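Local coordinates for redox-sensing transcriptional repressor Rex (Thermus thermophilus, PDB 2DT5), which probably modulates transcription in response to the cellular NADH/NAD(+) redox balance, acting as a DNA-binding homodimeric repressor, at residues B[4-7]-B[8-12]; B[130-133]-B[134-138]; B[153-156]-B[157-161]. The protein carries 1 engineered substitution. One frame throughout, in Å; residues are numbered along the deposited sequence.

How the contacts relate
The three contacts follow one another along the chain, each made within a continuous run of nine residues, and they fall in two domains. Contact 1 starts helix 7-23 of the N-terminal winged-helix domain. Contacts 2 and 3 belong to the Rossmann domain that binds NAD: residues 130-138 form the turn after strand 125-129, and residues 153-161 lie on helix 150-163. The centres of contacts 2 and 3 are 12 Å apart, and they meet directly where L133 CD1 packs on L160 CD2 at 3.7 Å. Contact 1 stands apart, with nearest atoms about 22 Å from contact 2 and about 18 Å from contact 3. It meets the second subunit, whereas no other protein chain touches contacts 2 and 3.

Contact 1: B[4-7]-B[8-12]; sequences PEAA and ISRLI
R10 folds back over A7 at the opening turn of helix 7-23, the first helix of the winged-helix domain. Its guanidinium lays one face over the A7 CA, offset toward the rim of the group, with CZ 3.8 Å from that CA. NH1 meanwhile comes near A6 CB. A bend at chi3 (-63°) brings the group over A7, and NE makes a salt bridge to the D48 carboxylate. Behind this, the helix begins its regular bonding: R10 N donates to A6 O at 2.9 Å, approaching nearly along the C=O axis, and L11 N donates to A7 O at 3.1 Å. On the E5 side, the carboxylate atom OE2 passes I8 CG1 at 3.9 Å, while OE1 accepts from E207 N of the second subunit. The E207 side chain of that subunit reaches the helix start as well, its OE1 accepting from both A6 N and A7 N, a carboxylate that is likely to suit the positive end of the helix dipole. One water bridges E5 and S9, donating to E5 O at 2.7 Å and accepting from S9 N at 2.8 Å.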
loop_
_atom_site.group_PDB
_atom_site.type_symbol
_atom_site.label_atom_id
_atom_site.label_comp_id
_atom_site.label_asym_id
_atom_site.label_seq_id
_atom_site.Cartn_x
_atom_site.Cartn_y
_atom_site.Cartn_z
ATOM N N PRO B 4 -4.280 -3.470 -11.247
ATOM C CA PRO B 4 -5.283 -4.082 -10.367
ATOM C C PRO B 4 -6.557 -3.259 -10.382
ATOM O O PRO B 4 -6.531 -2.068 -10.711
ATOM C CB PRO B 4 -4.608 -4.063 -9.001
ATOM C CG PRO B 4 -3.815 -2.782 -9.060
ATOM C CD PRO B 4 -3.208 -2.830 -10.461
ATOM N N GLU B 5 -7.669 -3.898 -10.044
ATOM C CA GLU B 5 -8.958 -3.217 -9.997
ATOM C C GLU B 5 -8.802 -1.971 -9.131
ATOM O O GLU B 5 -8.261 -2.048 -8.025
ATOM C CB GLU B 5 -10.005 -4.160 -9.418
ATOM C CG GLU B 5 -11.391 -3.567 -9.262
ATOM C CD GLU B 5 -12.410 -4.654 -8.996
ATOM O OE1 GLU B 5 -12.862 -5.274 -9.982
ATOM O OE2 GLU B 5 -12.735 -4.901 -7.810
ATOM N N ALA B 6 -9.285 -0.833 -9.635
ATOM C CA ALA B 6 -9.129 0.444 -8.945
ATOM C C ALA B 6 -10.373 1.138 -8.404
ATOM O O ALA B 6 -10.258 1.985 -7.512
ATOM C CB ALA B 6 -8.385 1.416 -9.859
ATOM N N ALA B 7 -11.543 0.805 -8.947
ATOM C CA ALA B 7 -12.784 1.437 -8.513
ATOM C C ALA B 7 -12.968 1.404 -7.013
ATOM O O ALA B 7 -13.287 2.429 -6.412
ATOM C CB ALA B 7 -13.999 0.787 -9.207
ATOM N N ILE B 8 -12.770 0.239 -6.394
ATOM C CA ILE B 8 -12.941 0.163 -4.949
ATOM C C ILE B 8 -11.884 1.000 -4.220
ATOM O O ILE B 8 -12.163 1.589 -3.169
ATOM C CB ILE B 8 -12.919 -1.291 -4.442
ATOM C CG1 ILE B 8 -13.904 -2.138 -5.253
ATOM C CG2 ILE B 8 -13.351 -1.324 -2.981
ATOM C CD1 ILE B 8 -15.344 -1.592 -5.233
ATOM N N SER B 9 -10.681 1.068 -4.781
ATOM C CA SER B 9 -9.612 1.882 -4.183
ATOM C C SER B 9 -10.051 3.350 -4.219
ATOM O O SER B 9 -9.828 4.099 -3.271
ATOM C CB SER B 9 -8.294 1.699 -4.957
ATOM O OG SER B 9 -7.795 0.374 -4.804
ATOM N N ARG B 10 -10.684 3.765 -5.312
ATOM C CA ARG B 10 -11.160 5.145 -5.387
ATOM C C ARG B 10 -12.203 5.427 -4.292
ATOM O O ARG B 10 -12.159 6.468 -3.632
ATOM C CB ARG B 10 -11.759 5.431 -6.757
ATOM C CG ARG B 10 -10.714 5.562 -7.858
ATOM C CD ARG B 10 -11.260 6.402 -9.020
ATOM N NE ARG B 10 -12.411 5.787 -9.678
ATOM C CZ ARG B 10 -12.335 4.711 -10.454
ATOM N NH1 ARG B 10 -11.156 4.125 -10.671
ATOM N NH2 ARG B 10 -13.431 4.231 -11.028
ATOM N N LEU B 11 -13.126 4.494 -4.085
ATOM C CA LEU B 11 -14.138 4.689 -3.055
ATOM C C LEU B 11 -13.467 4.837 -1.687
ATOM O O LEU B 11 -13.853 5.694 -0.876
ATOM C CB LEU B 11 -15.129 3.518 -3.031
ATOM C CG LEU B 11 -15.995 3.328 -4.285
ATOM C CD1 LEU B 11 -17.013 2.218 -4.028
ATOM C CD2 LEU B 11 -16.718 4.624 -4.620
ATOM N N ILE B 12 -12.461 4.000 -1.440
ATOM C CA ILE B 12 -11.712 4.040 -0.191
ATOM C C ILE B 12 -11.033 5.409 -0.073
ATOM O O ILE B 12 -11.010 6.010 1.000
ATOM C CB ILE B 12 -10.670 2.887 -0.138
ATOM C CG1 ILE B 12 -11.415 1.541 -0.103
ATOM C CG2 ILE B 12 -9.754 3.032 1.110
ATOM C CD1 ILE B 12 -10.556 0.298 -0.405
HETATM O O HOH W 1 -10.315 -1.201 -6.450
HETATM O O HOH W 2 -5.866 0.038 -6.566
#

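Contact 2: B[130-133]-B[134-138]; sequences VDLL and PQRVP
L133 meets V137, and L132 meets Q135 and R136, round a turn that follows strand 125-129 in the Rossmann domain, its residues 130-135 forming a 3-10 segment. The carbonyl of L133 holds the C-terminal end of the turn with two bonds. V137 N, four residues on, reaches L133 O at 2.9 Å, almost straight (169°) and in the carbonyl plane, whereas R136 N, three residues on and equally close to the same oxygen, comes in from well above that plane. Q135 N makes a second bond of the three-residue kind, donating to L132 O at 2.9 Å, again from above the carbonyl plane. One residue earlier the pattern breaks, because P134 has no N-H to give to D131 O. Its CD sits instead 3.1 Å from that oxygen, and tight local geometry at the L133-P134 peptide leaves CD 3.3 Å from L133 CB.

The two leucines leave the turn in different directions. L133 packs on F111 and on helix 150-163, and its CD2 meets V137 CG2 at 3.8 Å; V137 also touches A163 of that helix. V130, at the start of the turn, touches the bound NAD. L132 instead runs alongside R136, whose bend at chi2 (-83°) keeps its chain beside the leucine, both pointing the same way. L132 CD1 lies at the edge of the guanidinium, in plane, 3.7 Å from R136 NH1. That nitrogen forms a salt bridge with E128, which anchors the arginine while the leucine only flanks it. The other methyl of L132 meets the amide of Q135, with L132 CD2 3.3 Å from Q135 NE2.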
loop_
_atom_site.group_PDB
_atom_site.type_symbol
_atom_site.label_atom_id
_atom_site.label_comp_id
_atom_site.label_asym_id
_atom_site.label_seq_id
_atom_site.Cartn_x
_atom_site.Cartn_y
_atom_site.Cartn_z
ATOM N N VAL B 130 -1.990 -23.939 14.359
ATOM C CA VAL B 130 -2.701 -23.808 13.105
ATOM C C VAL B 130 -3.663 -24.979 12.855
ATOM O O VAL B 130 -4.585 -24.864 12.047
ATOM C CB VAL B 130 -1.718 -23.666 11.934
ATOM C CG1 VAL B 130 -1.047 -24.987 11.654
ATOM C CG2 VAL B 130 -2.446 -23.158 10.712
ATOM N N ASP B 131 -3.457 -26.100 13.549
ATOM C CA ASP B 131 -4.346 -27.254 13.386
ATOM C C ASP B 131 -5.753 -26.940 13.870
ATOM O O ASP B 131 -6.706 -27.607 13.469
ATOM C CB ASP B 131 -3.833 -28.481 14.150
ATOM C CG ASP B 131 -2.577 -29.061 13.547
ATOM O OD1 ASP B 131 -2.346 -28.854 12.336
ATOM O OD2 ASP B 131 -1.823 -29.739 14.278
ATOM N N LEU B 132 -5.882 -25.924 14.723
ATOM C CA LEU B 132 -7.183 -25.523 15.261
ATOM C C LEU B 132 -8.080 -24.706 14.322
ATOM O O LEU B 132 -9.249 -24.474 14.633
ATOM C CB LEU B 132 -6.984 -24.745 16.561
ATOM C CG LEU B 132 -6.745 -25.625 17.786
ATOM C CD1 LEU B 132 -6.244 -24.796 18.952
ATOM C CD2 LEU B 132 -8.047 -26.315 18.140
ATOM N N LEU B 133 -7.545 -24.274 13.183
ATOM C CA LEU B 133 -8.316 -23.479 12.215
ATOM C C LEU B 133 -9.701 -24.035 11.880
ATOM O O LEU B 133 -10.706 -23.320 11.941
ATOM C CB LEU B 133 -7.542 -23.332 10.903
ATOM C CG LEU B 133 -6.391 -22.329 10.781
ATOM C CD1 LEU B 133 -5.882 -22.381 9.360
ATOM C CD2 LEU B 133 -6.869 -20.917 11.126
ATOM N N PRO B 134 -9.772 -25.321 11.511
ATOM C CA PRO B 134 -11.088 -25.866 11.179
ATOM C C PRO B 134 -12.125 -25.733 12.298
ATOM O O PRO B 134 -13.321 -25.663 12.037
ATOM C CB PRO B 134 -10.770 -27.317 10.794
ATOM C CG PRO B 134 -9.535 -27.626 11.572
ATOM C CD PRO B 134 -8.731 -26.361 11.460
ATOM N N GLN B 135 -11.663 -25.650 13.535
ATOM C CA GLN B 135 -12.562 -25.534 14.668
ATOM C C GLN B 135 -12.610 -24.116 15.220
ATOM O O GLN B 135 -13.175 -23.889 16.286
ATOM C CB GLN B 135 -12.104 -26.477 15.768
ATOM C CG GLN B 135 -11.450 -27.733 15.223
ATOM C CD GLN B 135 -10.564 -28.394 16.241
ATOM O OE1 GLN B 135 -9.679 -29.181 15.895
ATOM N NE2 GLN B 135 -10.793 -28.082 17.514
ATOM N N ARG B 136 -12.007 -23.164 14.513
ATOM C CA ARG B 136 -12.000 -21.773 14.969
ATOM C C ARG B 136 -12.583 -20.795 13.957
ATOM O O ARG B 136 -13.223 -19.813 14.325
ATOM C CB ARG B 136 -10.573 -21.340 15.313
ATOM C CG ARG B 136 -10.084 -21.846 16.651
ATOM C CD ARG B 136 -10.566 -20.930 17.753
ATOM N NE ARG B 136 -11.227 -21.639 18.840
ATOM C CZ ARG B 136 -10.681 -22.637 19.525
ATOM N NH1 ARG B 136 -9.455 -23.055 19.235
ATOM N NH2 ARG B 136 -11.357 -23.210 20.510
ATOM N N VAL B 137 -12.379 -21.090 12.680
ATOM C CA VAL B 137 -12.830 -20.224 11.598
ATOM C C VAL B 137 -14.342 -20.131 11.323
ATOM O O VAL B 137 -14.915 -19.040 11.353
ATOM C CB VAL B 137 -12.091 -20.609 10.311
ATOM C CG1 VAL B 137 -12.629 -19.827 9.127
ATOM C CG2 VAL B 137 -10.600 -20.361 10.504
ATOM N N PRO B 138 -15.009 -21.272 11.066
ATOM C CA PRO B 138 -16.450 -21.284 10.785
ATOM C C PRO B 138 -17.322 -20.391 11.663
ATOM O O PRO B 138 -17.357 -20.529 12.886
ATOM C CB PRO B 138 -16.806 -22.759 10.913
ATOM C CG PRO B 138 -15.574 -23.421 10.347
ATOM C CD PRO B 138 -14.464 -22.645 11.042
#

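Contact 3: B[153-156]-B[157-161]; sequences AQKA and ADLLV
The amide of Q154 points an N-H, in its own plane, at the carboxylate of D158 one helical turn on, the two planes 40° from each other. NE2 of Q154 donates to D158 OD2 at 2.9 Å, reaching it on the syn side but 34° out of the carboxylate plane. The bend at chi2 (59°) turns the glutamine forward along the helix to make this bond, and the same NE2 also donates to E177 O, so one amide nitrogen ties two groups. K155 crosses D158 at about a right angle: K155 NZ rests 3.5 Å from D158 CB and 4.5 Å from D158 OD1, too far for a salt bridge, though a weak attraction between the opposite charges is likely. K155 CE lies 3.4 Å from L159 CG, a tight contact. With an alanine at D158 the carboxylate is gone, and Q154 NE2 would probably keep its bond to E177 O but lose its partner along the helix, while K155 NZ loses a nearby negative charge. Beneath these outer side chains the backbone bonds run regularly, such as A157 N to A153 O at 2.8 Å. The buried side of the helix presents A156 to L146, A157 to I168, and L160 to A144 and I168. Strand 143-146, helix 150-163 and strand 167-170 thus form a beta-alpha-beta unit of the Rossmann fold, with A156 near the bound NAD.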
loop_
_atom_site.group_PDB
_atom_site.type_symbol
_atom_site.label_atom_id
_atom_site.label_comp_id
_atom_site.label_asym_id
_atom_site.label_seq_id
_atom_site.Cartn_x
_atom_site.Cartn_y
_atom_site.Cartn_z
ATOM N N ALA B 153 3.711 -20.353 2.564
ATOM C CA ALA B 153 2.463 -19.614 2.224
ATOM C C ALA B 153 1.297 -20.394 1.579
ATOM O O ALA B 153 0.195 -20.414 2.121
ATOM C CB ALA B 153 2.821 -18.431 1.334
ATOM N N GLN B 154 1.562 -21.032 0.442
ATOM C CA GLN B 154 0.523 -21.757 -0.275
ATOM C C GLN B 154 -0.163 -22.808 0.582
ATOM O O GLN B 154 -1.384 -22.901 0.594
ATOM C CB GLN B 154 1.113 -22.407 -1.530
ATOM C CG GLN B 154 0.094 -23.174 -2.375
ATOM C CD GLN B 154 -1.034 -22.293 -2.857
ATOM O OE1 GLN B 154 -0.802 -21.320 -3.572
ATOM N NE2 GLN B 154 -2.315 -22.451 -2.595
ATOM N N LYS B 155 0.617 -23.609 1.293
ATOM C CA LYS B 155 0.020 -24.646 2.119
ATOM C C LYS B 155 -0.755 -24.044 3.288
ATOM O O LYS B 155 -1.769 -24.602 3.733
ATOM C CB LYS B 155 1.093 -25.626 2.618
ATOM C CG LYS B 155 0.508 -26.767 3.445
ATOM C CD LYS B 155 -0.741 -27.356 2.762
ATOM C CE LYS B 155 -1.770 -27.847 3.784
ATOM N NZ LYS B 155 -3.081 -28.185 3.163
ATOM N N ALA B 156 -0.290 -22.902 3.790
ATOM C CA ALA B 156 -1.012 -22.251 4.878
ATOM C C ALA B 156 -2.360 -21.798 4.308
ATOM O O ALA B 156 -3.416 -21.952 4.947
ATOM C CB ALA B 156 -0.217 -21.039 5.408
ATOM N N ALA B 157 -2.318 -21.245 3.101
ATOM C CA ALA B 157 -3.531 -20.764 2.435
ATOM C C ALA B 157 -4.501 -21.926 2.202
ATOM O O ALA B 157 -5.708 -21.778 2.402
ATOM C CB ALA B 157 -3.176 -20.102 1.105
ATOM N N ASP B 158 -3.964 -23.076 1.779
ATOM C CA ASP B 158 -4.776 -24.271 1.535
ATOM C C ASP B 158 -5.512 -24.638 2.811
ATOM O O ASP B 158 -6.711 -24.943 2.796
ATOM C CB ASP B 158 -3.880 -25.432 1.105
ATOM C CG ASP B 158 -3.261 -25.213 -0.260
ATOM O OD1 ASP B 158 -2.269 -25.904 -0.583
ATOM O OD2 ASP B 158 -3.769 -24.356 -1.017
ATOM N N LEU B 159 -4.792 -24.602 3.925
ATOM C CA LEU B 159 -5.389 -24.901 5.215
ATOM C C LEU B 159 -6.494 -23.901 5.560
ATOM O O LEU B 159 -7.517 -24.269 6.140
ATOM C CB LEU B 159 -4.319 -24.888 6.306
ATOM C CG LEU B 159 -3.326 -26.054 6.241
ATOM C CD1 LEU B 159 -2.229 -25.897 7.307
ATOM C CD2 LEU B 159 -4.096 -27.363 6.444
ATOM N N LEU B 160 -6.283 -22.634 5.206
ATOM C CA LEU B 160 -7.271 -21.591 5.475
ATOM C C LEU B 160 -8.511 -21.828 4.624
ATOM O O LEU B 160 -9.636 -21.731 5.110
ATOM C CB LEU B 160 -6.681 -20.196 5.191
ATOM C CG LEU B 160 -5.810 -19.674 6.344
ATOM C CD1 LEU B 160 -4.964 -18.487 5.896
ATOM C CD2 LEU B 160 -6.712 -19.297 7.510
ATOM N N VAL B 161 -8.304 -22.141 3.351
ATOM C CA VAL B 161 -9.434 -22.405 2.469
ATOM C C VAL B 161 -10.233 -23.565 3.057
ATOM O O VAL B 161 -11.447 -23.478 3.232
ATOM C CB VAL B 161 -8.961 -22.787 1.060
ATOM C CG1 VAL B 161 -10.152 -23.226 0.210
ATOM C CG2 VAL B 161 -8.252 -21.601 0.419
#